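Local structure of cytochrome P450 monooxygenase (Rhodococcus sp. ECU0066, 6KBH) at residues A[82-87]-A[353-358]; A[100-105]-A[211-216]; A[190-195]-A[250-255]. The protein is a self-sufficient cytochrome P450 that carries heme, FMN and a [2Fe-2S] cluster in one chain and probably acts as a monooxygenase. All coordinates share one frame; numbering follows the deposited sequence.

Overall arrangement
All three contacts lie in the P450 part of the chain, around the heme; FMN and the iron-sulfur cluster bind much later in the sequence. Contact 1 and contact 2 are neighbours, their centres 20 Å apart and their nearest atoms about 7 Å, and strand 332-336 serves both: Arg334 touches Val87 in contact 1, Arg333 touches Ile103 and Thr213 in contact 2. Contact 3 stands apart, its centre 33 Å from that of contact 1 and 29 Å from that of contact 2. Each sends a side chain near the heme: Ile355 to about 7 Å, Leu100 to about 8 Å and Phe191 to about 5 Å.

Contact 1. Residues A[82-87]-A[353-358]; sequences EDVKAV and LLIVNS
Leu353 opens the strand side of the contact by laying its CD1 methyl across the fork of Val87, 3.8 Å from CG1 and 4.0 Å from CG2 of that valine. The two side chains slant across each other, and both branches of Val87 can share one leucine methyl because CG1 is set anti to the backbone N (chi1 175°) while CG2 lies anti to the carbonyl carbon. Phe94, from strand 94-95 at one border of the sheet, touches both residues and extends this apolar patch.

Ile355, two residues on and on the same side of the strand, carries the middle of the contact. Its CG2 meets Val87 CG1 tip to tip at 4.0 Å, and its CD1 comes to 4.1 Å from the same Val87 methyl. Placing CG1 between the backbone N and the carbonyl carbon (chi1 57°) leaves CG2 anti to the carbonyl carbon, directed at the helix. The root of the side chain works too: Ile355 CB lies 3.9 Å from Val84 CB, where the two backbones come nearest.

This is helix-on-sheet packing in the P450 fold. Helix 81-89, in the position expected for the B helix, lies against the mixed sheet in which strand 352-355 is hydrogen-bonded between strands 76-78 and 332-336; the axes of helix 82-87 and strand 353-355 pass 9.5 Å apart at 124°. Successive helical turns present Val84 and Val87, and no hydrogen bond joins the two segments.

At Val356 the side chain turns away from the helix, and the residue meets it through its backbone N, 4.2 Å from Val84 CG1. Val356 is also the N-cap of helix 357-360. Just beyond, Asn357 ND2 donates to Leu384 O, and Leu384 touches Val84 as well.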
ATOM      1  N   GLU A  82     -19.497  -1.721   2.815  1.00 75.39           N
ATOM      2  CA  GLU A  82     -19.628  -3.175   2.862  1.00 79.81           C
ATOM      3  C   GLU A  82     -20.350  -3.690   1.621  1.00 75.52           C
ATOM      4  O   GLU A  82     -19.955  -4.705   1.036  1.00 78.09           O
ATOM      5  CB  GLU A  82     -20.383  -3.610   4.123  1.00 77.79           C
ATOM      6  CG  GLU A  82     -19.620  -3.611   5.469  1.00 78.90           C
ATOM      7  CD  GLU A  82     -18.160  -4.045   5.377  1.00104.22           C
ATOM      8  OE1 GLU A  82     -17.891  -5.263   5.469  1.00 94.90           O
ATOM      9  OE2 GLU A  82     -17.277  -3.173   5.230  1.00100.48           O
ATOM     10  N   ASP A  83     -21.399  -2.983   1.192  1.00 74.01           N
ATOM     11  CA  ASP A  83     -22.246  -3.477   0.109  1.00 71.63           C
ATOM     12  C   ASP A  83     -21.530  -3.430  -1.236  1.00 72.72           C
ATOM     13  O   ASP A  83     -21.577  -4.399  -2.003  1.00 77.33           O
ATOM     14  CB  ASP A  83     -23.548  -2.675   0.053  1.00 74.03           C
ATOM     15  CG  ASP A  83     -24.574  -3.152   1.065  1.00 78.88           C
ATOM     16  OD1 ASP A  83     -24.509  -4.332   1.473  1.00 90.43           O
ATOM     17  OD2 ASP A  83     -25.448  -2.347   1.448  1.00 78.68           O
ATOM     18  N   VAL A  84     -20.877  -2.309  -1.558  1.00 60.13           N
ATOM     19  CA  VAL A  84     -20.229  -2.228  -2.865  1.00 68.01           C
ATOM     20  C   VAL A  84     -18.966  -3.077  -2.893  1.00 72.80           C
ATOM     21  O   VAL A  84     -18.558  -3.552  -3.959  1.00 71.52           O
ATOM     22  CB  VAL A  84     -19.943  -0.767  -3.271  1.00 69.71           C
ATOM     23  CG1 VAL A  84     -21.122   0.128  -2.947  1.00 71.16           C
ATOM     24  CG2 VAL A  84     -18.699  -0.255  -2.615  1.00 68.46           C
ATOM     25  N   LYS A  85     -18.327  -3.295  -1.741  1.00 73.54           N
ATOM     26  CA  LYS A  85     -17.267  -4.292  -1.690  1.00 73.68           C
ATOM     27  C   LYS A  85     -17.834  -5.684  -1.934  1.00 70.42           C
ATOM     28  O   LYS A  85     -17.221  -6.504  -2.632  1.00 77.04           O
ATOM     29  CB  LYS A  85     -16.535  -4.241  -0.346  1.00 74.16           C
ATOM     30  CG  LYS A  85     -15.386  -5.239  -0.256  1.00 72.02           C
ATOM     31  CD  LYS A  85     -14.948  -5.523   1.173  1.00 82.23           C
ATOM     32  CE  LYS A  85     -13.931  -4.505   1.659  1.00 84.83           C
ATOM     33  NZ  LYS A  85     -13.222  -4.971   2.883  1.00 89.65           N
ATOM     34  N   ALA A  86     -19.015  -5.963  -1.378  1.00 63.25           N
ATOM     35  CA  ALA A  86     -19.645  -7.261  -1.584  1.00 70.15           C
ATOM     36  C   ALA A  86     -20.035  -7.474  -3.040  1.00 76.02           C
ATOM     37  O   ALA A  86     -20.021  -8.611  -3.523  1.00 81.13           O
ATOM     38  CB  ALA A  86     -20.869  -7.400  -0.681  1.00 72.23           C
ATOM     39  N   VAL A  87     -20.391  -6.404  -3.753  1.00 67.21           N
ATOM     40  CA  VAL A  87     -20.707  -6.549  -5.169  1.00 78.82           C
ATOM     41  C   VAL A  87     -19.453  -6.893  -5.959  1.00 64.30           C
ATOM     42  O   VAL A  87     -19.488  -7.711  -6.885  1.00 73.18           O
ATOM     43  CB  VAL A  87     -21.384  -5.272  -5.701  1.00 73.42           C
ATOM     44  CG1 VAL A  87     -21.596  -5.368  -7.201  1.00 66.93           C
ATOM     45  CG2 VAL A  87     -22.705  -5.051  -4.993  1.00 67.51           C
ATOM     46  N   LEU A 353     -26.206  -2.202 -11.823  1.00 77.54           N
ATOM     47  CA  LEU A 353     -25.831  -1.604 -10.552  1.00 76.09           C
ATOM     48  C   LEU A 353     -24.942  -0.387 -10.766  1.00 72.78           C
ATOM     49  O   LEU A 353     -24.027  -0.410 -11.594  1.00 68.49           O
ATOM     50  CB  LEU A 353     -25.111  -2.621  -9.664  1.00 62.89           C
ATOM     51  CG  LEU A 353     -25.984  -3.751  -9.114  1.00 76.39           C
ATOM     52  CD1 LEU A 353     -25.246  -4.536  -8.030  1.00 68.80           C
ATOM     53  CD2 LEU A 353     -27.307  -3.208  -8.587  1.00 71.38           C
ATOM     54  N   LEU A 354     -25.228   0.680 -10.027  1.00 65.63           N
ATOM     55  CA  LEU A 354     -24.319   1.814  -9.890  1.00 57.23           C
ATOM     56  C   LEU A 354     -23.773   1.775  -8.467  1.00 70.20           C
ATOM     57  O   LEU A 354     -24.447   2.200  -7.523  1.00 69.78           O
ATOM     58  CB  LEU A 354     -25.018   3.136 -10.175  1.00 52.19           C
ATOM     59  CG  LEU A 354     -24.023   4.291 -10.269  1.00 58.44           C
ATOM     60  CD1 LEU A 354     -23.099   4.078 -11.457  1.00 57.97           C
ATOM     61  CD2 LEU A 354     -24.728   5.632 -10.370  1.00 54.00           C
ATOM     62  N   ILE A 355     -22.558   1.261  -8.314  1.00 56.04           N
ATOM     63  CA  ILE A 355     -21.938   1.095  -7.007  1.00 57.94           C
ATOM     64  C   ILE A 355     -21.010   2.286  -6.778  1.00 61.69           C
ATOM     65  O   ILE A 355     -19.979   2.432  -7.442  1.00 65.82           O
ATOM     66  CB  ILE A 355     -21.220  -0.257  -6.895  1.00 62.87           C
ATOM     67  CG1 ILE A 355     -20.166  -0.442  -7.993  1.00 61.49           C
ATOM     68  CG2 ILE A 355     -22.240  -1.384  -6.997  1.00 64.67           C
ATOM     69  CD1 ILE A 355     -19.669  -1.869  -8.131  1.00 61.02           C
ATOM     70  N   VAL A 356     -21.383   3.155  -5.843  1.00 61.66           N
ATOM     71  CA  VAL A 356     -20.759   4.473  -5.715  1.00 62.97           C
ATOM     72  C   VAL A 356     -19.515   4.300  -4.849  1.00 72.48           C
ATOM     73  O   VAL A 356     -19.573   4.347  -3.618  1.00 61.17           O
ATOM     74  CB  VAL A 356     -21.726   5.513  -5.153  1.00 61.60           C
ATOM     75  CG1 VAL A 356     -21.097   6.892  -5.183  1.00 58.85           C
ATOM     76  CG2 VAL A 356     -23.030   5.503  -5.941  1.00 57.48           C
ATOM     77  N   ASN A 357     -18.371   4.093  -5.516  1.00 66.61           N
ATOM     78  CA  ASN A 357     -17.091   4.026  -4.819  1.00 68.19           C
ATOM     79  C   ASN A 357     -16.861   5.271  -3.974  1.00 72.64           C
ATOM     80  O   ASN A 357     -16.323   5.191  -2.861  1.00 64.71           O
ATOM     81  CB  ASN A 357     -15.945   3.873  -5.825  1.00 78.93           C
ATOM     82  CG  ASN A 357     -16.188   2.767  -6.832  1.00 74.77           C
ATOM     83  OD1 ASN A 357     -17.056   2.881  -7.698  1.00 73.90           O
ATOM     84  ND2 ASN A 357     -15.394   1.704  -6.748  1.00 67.29           N
ATOM     85  N   SER A 358     -17.253   6.435  -4.498  1.00 61.57           N
ATOM     86  CA  SER A 358     -17.027   7.683  -3.777  1.00 68.22           C
ATOM     87  C   SER A 358     -17.816   7.716  -2.476  1.00 67.62           C
ATOM     88  O   SER A 358     -17.329   8.220  -1.458  1.00 66.52           O
ATOM     89  CB  SER A 358     -17.398   8.873  -4.661  1.00 70.16           C
ATOM     90  OG  SER A 358     -16.990  10.090  -4.064  1.00 79.08           O
TER

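Contact 2. Residues A[100-105]-A[211-216]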
ATOM      1  N   LEU A 100     -18.045  -0.814 -19.366  1.00 72.97           N
ATOM      2  CA  LEU A 100     -17.883   0.338 -20.249  1.00 71.90           C
ATOM      3  C   LEU A 100     -19.039   0.462 -21.238  1.00 68.79           C
ATOM      4  O   LEU A 100     -18.890   1.063 -22.304  1.00 70.62           O
ATOM      5  CB  LEU A 100     -16.544   0.301 -20.989  1.00 68.91           C
ATOM      6  CG  LEU A 100     -15.237   0.272 -20.174  1.00 81.20           C
ATOM      7  CD1 LEU A 100     -14.395  -0.935 -20.497  1.00 78.85           C
ATOM      8  CD2 LEU A 100     -14.412   1.530 -20.394  1.00 84.40           C
ATOM      9  N   GLU A 101     -20.203  -0.089 -20.893  1.00 69.81           N
ATOM     10  CA  GLU A 101     -21.410   0.165 -21.670  1.00 66.45           C
ATOM     11  C   GLU A 101     -21.712   1.657 -21.675  1.00 68.05           C
ATOM     12  O   GLU A 101     -21.715   2.307 -20.626  1.00 61.10           O
ATOM     13  CB  GLU A 101     -22.594  -0.609 -21.088  1.00 72.51           C
ATOM     14  CG  GLU A 101     -23.671  -0.984 -22.095  1.00 65.75           C
ATOM     15  CD  GLU A 101     -25.006  -1.281 -21.435  1.00 78.55           C
ATOM     16  OE1 GLU A 101     -25.375  -0.568 -20.477  1.00 80.91           O
ATOM     17  OE2 GLU A 101     -25.678  -2.243 -21.863  1.00 84.48           O
ATOM     18  N   LYS A 102     -21.948   2.207 -22.858  1.00 73.18           N
ATOM     19  CA  LYS A 102     -22.180   3.638 -22.972  1.00 74.97           C
ATOM     20  C   LYS A 102     -23.599   3.969 -22.530  1.00 74.35           C
ATOM     21  O   LYS A 102     -24.551   3.259 -22.865  1.00 72.96           O
ATOM     22  CB  LYS A 102     -21.909   4.108 -24.404  1.00 67.92           C
ATOM     23  CG  LYS A 102     -20.424   4.050 -24.769  1.00 83.32           C
ATOM     24  CD  LYS A 102     -20.198   3.763 -26.251  1.00 85.04           C
ATOM     25  CE  LYS A 102     -19.116   2.696 -26.475  1.00 75.72           C
ATOM     26  NZ  LYS A 102     -19.695   1.358 -26.841  1.00 78.87           N
ATOM     27  N   ILE A 103     -23.726   5.036 -21.733  1.00 71.56           N
ATOM     28  CA  ILE A 103     -25.013   5.383 -21.133  1.00 79.53           C
ATOM     29  C   ILE A 103     -26.051   5.622 -22.222  1.00 83.10           C
ATOM     30  O   ILE A 103     -27.094   4.960 -22.273  1.00 77.32           O
ATOM     31  CB  ILE A 103     -24.867   6.607 -20.209  1.00 74.50           C
ATOM     32  CG1 ILE A 103     -24.003   6.258 -18.993  1.00 77.14           C
ATOM     33  CG2 ILE A 103     -26.233   7.111 -19.761  1.00 75.27           C
ATOM     34  CD1 ILE A 103     -24.603   5.201 -18.088  1.00 71.51           C
ATOM     35  N   THR A 104     -25.773   6.568 -23.115  1.00 76.45           N
ATOM     36  CA  THR A 104     -26.635   6.678 -24.283  1.00 78.69           C
ATOM     37  C   THR A 104     -26.032   5.897 -25.448  1.00 86.70           C
ATOM     38  O   THR A 104     -24.817   5.962 -25.679  1.00 81.92           O
ATOM     39  CB  THR A 104     -26.826   8.135 -24.685  1.00 82.53           C
ATOM     40  OG1 THR A 104     -25.551   8.726 -24.954  1.00 75.48           O
ATOM     41  CG2 THR A 104     -27.517   8.912 -23.565  1.00 81.29           C
ATOM     42  N   PRO A 105     -26.853   5.151 -26.183  1.00 88.77           N
ATOM     43  CA  PRO A 105     -26.318   4.250 -27.210  1.00 90.31           C
ATOM     44  C   PRO A 105     -25.674   5.008 -28.362  1.00 81.68           C
ATOM     45  O   PRO A 105     -25.988   6.166 -28.644  1.00 82.66           O
ATOM     46  CB  PRO A 105     -27.552   3.471 -27.684  1.00 89.83           C
ATOM     47  CG  PRO A 105     -28.579   3.665 -26.599  1.00 94.27           C
ATOM     48  CD  PRO A 105     -28.314   5.031 -26.051  1.00 82.20           C
ATOM     49  N   VAL A 211     -17.690  11.677 -21.024  1.00 70.46           N
ATOM     50  CA  VAL A 211     -19.053  12.031 -21.411  1.00 78.34           C
ATOM     51  C   VAL A 211     -19.606  11.041 -22.435  1.00 76.30           C
ATOM     52  O   VAL A 211     -20.805  10.743 -22.430  1.00 70.96           O
ATOM     53  CB  VAL A 211     -19.096  13.480 -21.936  1.00 69.45           C
ATOM     54  CG1 VAL A 211     -20.460  13.803 -22.487  1.00 70.66           C
ATOM     55  CG2 VAL A 211     -18.741  14.453 -20.821  1.00 79.27           C
ATOM     56  N   ASN A 212     -18.753  10.491 -23.305  1.00 76.08           N
ATOM     57  CA  ASN A 212     -19.245   9.622 -24.364  1.00 76.53           C
ATOM     58  C   ASN A 212     -19.506   8.205 -23.869  1.00 68.82           C
ATOM     59  O   ASN A 212     -20.345   7.502 -24.437  1.00 71.68           O
ATOM     60  CB  ASN A 212     -18.268   9.623 -25.550  1.00 85.24           C
ATOM     61  CG  ASN A 212     -18.449   8.416 -26.455  1.00 77.66           C
ATOM     62  OD1 ASN A 212     -19.338   8.398 -27.307  1.00 78.91           O
ATOM     63  ND2 ASN A 212     -17.585   7.413 -26.298  1.00 89.24           N
ATOM     64  N   THR A 213     -18.806   7.757 -22.835  1.00 67.90           N
ATOM     65  CA  THR A 213     -19.114   6.468 -22.225  1.00 64.64           C
ATOM     66  C   THR A 213     -20.072   6.582 -21.044  1.00 64.86           C
ATOM     67  O   THR A 213     -20.961   5.738 -20.890  1.00 62.40           O
ATOM     68  CB  THR A 213     -17.824   5.758 -21.775  1.00 68.96           C
ATOM     69  OG1 THR A 213     -17.014   5.468 -22.924  1.00 72.13           O
ATOM     70  CG2 THR A 213     -18.137   4.458 -21.057  1.00 58.38           C
ATOM     71  N   TRP A 214     -19.939   7.620 -20.215  1.00 62.17           N
ATOM     72  CA  TRP A 214     -20.672   7.699 -18.955  1.00 64.81           C
ATOM     73  C   TRP A 214     -21.597   8.911 -18.851  1.00 77.19           C
ATOM     74  O   TRP A 214     -22.123   9.176 -17.760  1.00 59.52           O
ATOM     75  CB  TRP A 214     -19.686   7.692 -17.782  1.00 59.33           C
ATOM     76  CG  TRP A 214     -19.034   6.357 -17.574  1.00 66.46           C
ATOM     77  CD1 TRP A 214     -19.604   5.246 -17.024  1.00 66.06           C
ATOM     78  CD2 TRP A 214     -17.693   5.990 -17.917  1.00 68.10           C
ATOM     79  NE1 TRP A 214     -18.705   4.214 -17.002  1.00 63.29           N
ATOM     80  CE2 TRP A 214     -17.522   4.643 -17.543  1.00 68.93           C
ATOM     81  CE3 TRP A 214     -16.620   6.670 -18.502  1.00 75.61           C
ATOM     82  CZ2 TRP A 214     -16.320   3.960 -17.734  1.00 65.98           C
ATOM     83  CZ3 TRP A 214     -15.424   5.988 -18.689  1.00 77.67           C
ATOM     84  CH2 TRP A 214     -15.286   4.648 -18.307  1.00 65.34           C
ATOM     85  N   GLY A 215     -21.830   9.639 -19.946  1.00 63.32           N
ATOM     86  CA  GLY A 215     -22.627  10.844 -19.927  1.00 63.99           C
ATOM     87  C   GLY A 215     -23.740  10.795 -20.962  1.00 69.67           C
ATOM     88  O   GLY A 215     -24.222   9.727 -21.345  1.00 74.17           O
ATOM     89  N   ARG A 216     -24.146  11.982 -21.410  1.00 55.31           N
ATOM     90  CA  ARG A 216     -25.224  12.140 -22.387  1.00 74.23           C
ATOM     91  C   ARG A 216     -24.705  12.984 -23.545  1.00 77.62           C
ATOM     92  O   ARG A 216     -25.023  14.177 -23.655  1.00 72.93           O
ATOM     93  CB  ARG A 216     -26.466  12.760 -21.740  1.00 58.61           C
ATOM     94  CG  ARG A 216     -27.224  11.797 -20.824  1.00 60.34           C
ATOM     95  CD  ARG A 216     -28.252  12.520 -19.963  1.00 65.37           C
ATOM     96  NE  ARG A 216     -29.136  11.595 -19.252  1.00 68.00           N
ATOM     97  CZ  ARG A 216     -30.017  11.966 -18.324  1.00 65.44           C
ATOM     98  NH1 ARG A 216     -30.132  13.242 -17.989  1.00 58.61           N
ATOM     99  NH2 ARG A 216     -30.782  11.062 -17.728  1.00 55.07           N
TER
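Ile103 and Thr213 form the tight centre of the contact, where the loop 100-105 runs past helix 210-214 and the turn that follows it. Ile103 N donates to Thr213 O at 3.0 Å; the bond is moderately bent (148° at the hydrogen), and the donor sits above the carbonyl plane, 37° out of it. The same oxygen receives a CA-H...O contact from Lys102 CA at 3.2 Å, so two neighbouring loop residues converge on one carbonyl. Ile103 then presses its side chain onto backbone: CB lies 3.4 Å from Gly215 O and CG1 3.6 Å from Trp214 C. Thr213 CG2, held anti to its own backbone N, does two jobs, touching Leu100 O at 3.7 Å and covering one face of the Trp214 ring over its centre.

Towards the flanks the packing is looser. Leu100 CD2 approaches Trp214 CH2 obliquely at 3.9 Å, an apolar touch on the side nearer the heme; Trp214 also meets Phe433. At the other end the side chains of Thr104 and Arg216 cross at about a right angle, CG2 of the threonine 4.0 Å from CG of the arginine, while the extended arginine runs on to a salt bridge with Glu72. Lys102 packs its CG against Asn212 O (3.5 Å) before its bent chain turns away to solvent, and Glu101 pairs with Lys352.

In cytochromes P450 the segment after the B helix and the region between the F and G helices commonly border the substrate access channel; a loop leading into helix 108-116, resting on the turn before the long helix 219-242, is consistent with that arrangement.

Contact 3. Residues A[190-195]-A[250-255]; sequences HFLGVP and HGWMPF
Phe191 and Trp252 both hold CG anti to the backbone N (chi1 173° and -166°), which brings Phe191 CE2 obliquely against the root of the tryptophan side chain, 3.6 Å from Trp252 CB. The ring planes are nearly parallel, 23° apart, but the phenyl and the pyrrole part of the indole are offset, with little face shared. Leu192 CD1 fills in at the indole edge, in line with its plane, 3.8 Å from Trp252 CE3, and also meets Met253 CG at 3.7 Å, alongside that methionine. Trp252 NE1 is hydrogen-bonded to Leu140 O, helping fix the indole.

Behind them the backbones are in direct contact. Gly193, leaving helix 183-192 with positive phi, and Gly251, the N-cap of helix 252-262, bring their CA atoms to 3.6 Å. Trp252 N donates to Phe191 O (2.7 Å) in the carbonyl plane, and Met253 N to Leu192 O (2.8 Å) from a tilted position. The helices, probably E and H of the P450 fold, meet end to start: the last carbonyls of one accept hydrogen bonds from the first N-H groups of the other, so buried polar ends satisfy each other, and the opposite helix-end charges probably attract.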
ATOM      1  N   HIS A 190       4.837   4.502 -22.611  1.00 86.68           N
ATOM      2  CA  HIS A 190       6.113   3.882 -22.267  1.00 88.18           C
ATOM      3  C   HIS A 190       5.915   2.572 -21.512  1.00 85.51           C
ATOM      4  O   HIS A 190       6.677   1.617 -21.708  1.00 94.30           O
ATOM      5  CB  HIS A 190       6.970   4.850 -21.452  1.00 93.00           C
ATOM      6  CG  HIS A 190       7.716   5.848 -22.284  1.00 98.13           C
ATOM      7  ND1 HIS A 190       8.661   5.482 -23.218  1.00102.48           N
ATOM      8  CD2 HIS A 190       7.662   7.201 -22.315  1.00 96.75           C
ATOM      9  CE1 HIS A 190       9.152   6.565 -23.794  1.00 92.25           C
ATOM     10  NE2 HIS A 190       8.564   7.622 -23.262  1.00 90.36           N
ATOM     11  N   PHE A 191       4.907   2.505 -20.636  1.00 84.02           N
ATOM     12  CA  PHE A 191       4.605   1.246 -19.959  1.00 82.10           C
ATOM     13  C   PHE A 191       4.204   0.167 -20.953  1.00 81.88           C
ATOM     14  O   PHE A 191       4.492  -1.018 -20.742  1.00 80.22           O
ATOM     15  CB  PHE A 191       3.493   1.448 -18.929  1.00 77.51           C
ATOM     16  CG  PHE A 191       3.011   0.167 -18.299  1.00 70.90           C
ATOM     17  CD1 PHE A 191       3.717  -0.421 -17.262  1.00 81.88           C
ATOM     18  CD2 PHE A 191       1.859  -0.454 -18.752  1.00 69.10           C
ATOM     19  CE1 PHE A 191       3.280  -1.601 -16.684  1.00 68.33           C
ATOM     20  CE2 PHE A 191       1.421  -1.634 -18.181  1.00 75.60           C
ATOM     21  CZ  PHE A 191       2.134  -2.209 -17.146  1.00 72.99           C
ATOM     22  N   LEU A 192       3.542   0.556 -22.040  1.00 84.95           N
ATOM     23  CA  LEU A 192       3.038  -0.404 -23.010  1.00 90.02           C
ATOM     24  C   LEU A 192       4.150  -0.932 -23.909  1.00 98.39           C
ATOM     25  O   LEU A 192       4.029  -2.030 -24.463  1.00 92.71           O
ATOM     26  CB  LEU A 192       1.931   0.255 -23.839  1.00 92.65           C
ATOM     27  CG  LEU A 192       0.491   0.355 -23.303  1.00 91.83           C
ATOM     28  CD1 LEU A 192      -0.337  -0.856 -23.705  1.00 99.92           C
ATOM     29  CD2 LEU A 192       0.398   0.579 -21.798  1.00 92.02           C
ATOM     30  N   GLY A 193       5.229  -0.172 -24.062  1.00 98.56           N
ATOM     31  CA  GLY A 193       6.357  -0.581 -24.872  1.00 94.49           C
ATOM     32  C   GLY A 193       6.362  -0.082 -26.301  1.00 98.74           C
ATOM     33  O   GLY A 193       7.066  -0.670 -27.133  1.00105.83           O
ATOM     34  N   VAL A 194       5.617   0.976 -26.613  1.00103.55           N
ATOM     35  CA  VAL A 194       5.482   1.485 -27.979  1.00107.35           C
ATOM     36  C   VAL A 194       6.707   2.337 -28.307  1.00106.33           C
ATOM     37  O   VAL A 194       7.213   3.048 -27.426  1.00104.68           O
ATOM     38  CB  VAL A 194       4.155   2.266 -28.141  1.00104.79           C
ATOM     39  CG1 VAL A 194       4.019   3.394 -27.114  1.00 97.33           C
ATOM     40  CG2 VAL A 194       3.966   2.799 -29.559  1.00 99.95           C
ATOM     41  N   PRO A 195       7.238   2.271 -29.533  1.00105.50           N
ATOM     42  CA  PRO A 195       8.396   3.105 -29.885  1.00102.55           C
ATOM     43  C   PRO A 195       8.082   4.585 -29.740  1.00104.45           C
ATOM     44  O   PRO A 195       6.970   5.035 -30.024  1.00106.38           O
ATOM     45  CB  PRO A 195       8.660   2.738 -31.350  1.00104.79           C
ATOM     46  CG  PRO A 195       8.130   1.358 -31.497  1.00100.02           C
ATOM     47  CD  PRO A 195       6.919   1.303 -30.601  1.00103.14           C
ATOM     48  N   HIS A 250      11.252  -4.228 -23.494  1.00108.61           N
ATOM     49  CA  HIS A 250      10.477  -3.757 -22.354  1.00107.77           C
ATOM     50  C   HIS A 250       9.121  -3.209 -22.788  1.00113.74           C
ATOM     51  O   HIS A 250       8.961  -2.662 -23.884  1.00106.32           O
ATOM     52  CB  HIS A 250      11.258  -2.689 -21.589  1.00105.68           C
ATOM     53  CG  HIS A 250      12.482  -3.217 -20.907  1.00119.78           C
ATOM     54  ND1 HIS A 250      13.473  -2.396 -20.413  1.00119.17           N
ATOM     55  CD2 HIS A 250      12.875  -4.484 -20.638  1.00117.03           C
ATOM     56  CE1 HIS A 250      14.423  -3.134 -19.867  1.00115.37           C
ATOM     57  NE2 HIS A 250      14.084  -4.406 -19.992  1.00117.10           N
ATOM     58  N   GLY A 251       8.137  -3.365 -21.905  1.00100.54           N
ATOM     59  CA  GLY A 251       6.789  -2.908 -22.175  1.00 93.57           C
ATOM     60  C   GLY A 251       5.744  -3.982 -21.959  1.00 93.64           C
ATOM     61  O   GLY A 251       6.056  -5.177 -21.981  1.00 89.69           O
ATOM     62  N   TRP A 252       4.492  -3.566 -21.748  1.00 86.77           N
ATOM     63  CA  TRP A 252       3.417  -4.531 -21.544  1.00 81.06           C
ATOM     64  C   TRP A 252       3.098  -5.278 -22.834  1.00 85.47           C
ATOM     65  O   TRP A 252       2.902  -6.499 -22.817  1.00 82.72           O
ATOM     66  CB  TRP A 252       2.175  -3.818 -21.001  1.00 92.58           C
ATOM     67  CG  TRP A 252       1.118  -4.735 -20.434  1.00 82.54           C
ATOM     68  CD1 TRP A 252       1.297  -5.724 -19.510  1.00 71.61           C
ATOM     69  CD2 TRP A 252      -0.282  -4.727 -20.747  1.00 79.86           C
ATOM     70  NE1 TRP A 252       0.099  -6.339 -19.237  1.00 74.34           N
ATOM     71  CE2 TRP A 252      -0.886  -5.744 -19.981  1.00 83.18           C
ATOM     72  CE3 TRP A 252      -1.081  -3.962 -21.601  1.00 88.12           C
ATOM     73  CZ2 TRP A 252      -2.252  -6.016 -20.046  1.00 68.98           C
ATOM     74  CZ3 TRP A 252      -2.436  -4.235 -21.663  1.00 83.97           C
ATOM     75  CH2 TRP A 252      -3.006  -5.252 -20.890  1.00 76.12           C
ATOM     76  N   MET A 253       3.050  -4.564 -23.961  1.00 85.00           N
ATOM     77  CA  MET A 253       2.725  -5.209 -25.232  1.00 94.16           C
ATOM     78  C   MET A 253       3.765  -6.236 -25.663  1.00 98.97           C
ATOM     79  O   MET A 253       3.369  -7.351 -26.047  1.00 98.90           O
ATOM     80  CB  MET A 253       2.507  -4.140 -26.310  1.00 97.32           C
ATOM     81  CG  MET A 253       1.352  -3.202 -26.017  1.00 87.16           C
ATOM     82  SD  MET A 253      -0.153  -4.111 -25.643  1.00 86.59           S
ATOM     83  CE  MET A 253      -0.393  -4.998 -27.179  1.00 87.61           C
ATOM     84  N   PRO A 254       5.076  -5.951 -25.646  1.00 96.23           N
ATOM     85  CA  PRO A 254       6.040  -7.024 -25.951  1.00 91.43           C
ATOM     86  C   PRO A 254       5.952  -8.184 -24.978  1.00 97.50           C
ATOM     87  O   PRO A 254       6.069  -9.344 -25.383  1.00100.16           O
ATOM     88  CB  PRO A 254       7.398  -6.311 -25.878  1.00 99.40           C
ATOM     89  CG  PRO A 254       7.149  -5.082 -25.083  1.00 94.55           C
ATOM     90  CD  PRO A 254       5.761  -4.666 -25.426  1.00 93.63           C
ATOM     91  N   PHE A 255       5.742  -7.899 -23.691  1.00 99.65           N
ATOM     92  CA  PHE A 255       5.423  -8.960 -22.738  1.00 96.41           C
ATOM     93  C   PHE A 255       4.190  -9.739 -23.183  1.00 94.69           C
ATOM     94  O   PHE A 255       4.141 -10.966 -23.039  1.00 94.98           O
ATOM     95  CB  PHE A 255       5.237  -8.350 -21.347  1.00 92.71           C
ATOM     96  CG  PHE A 255       4.991  -9.348 -20.234  1.00 94.11           C
ATOM     97  CD1 PHE A 255       3.833 -10.112 -20.174  1.00 90.12           C
ATOM     98  CD2 PHE A 255       5.923  -9.487 -19.215  1.00 93.02           C
ATOM     99  CE1 PHE A 255       3.626 -11.009 -19.142  1.00 93.84           C
ATOM    100  CE2 PHE A 255       5.714 -10.381 -18.175  1.00 90.46           C
ATOM    101  CZ  PHE A 255       4.567 -11.140 -18.142  1.00 86.33           C
TER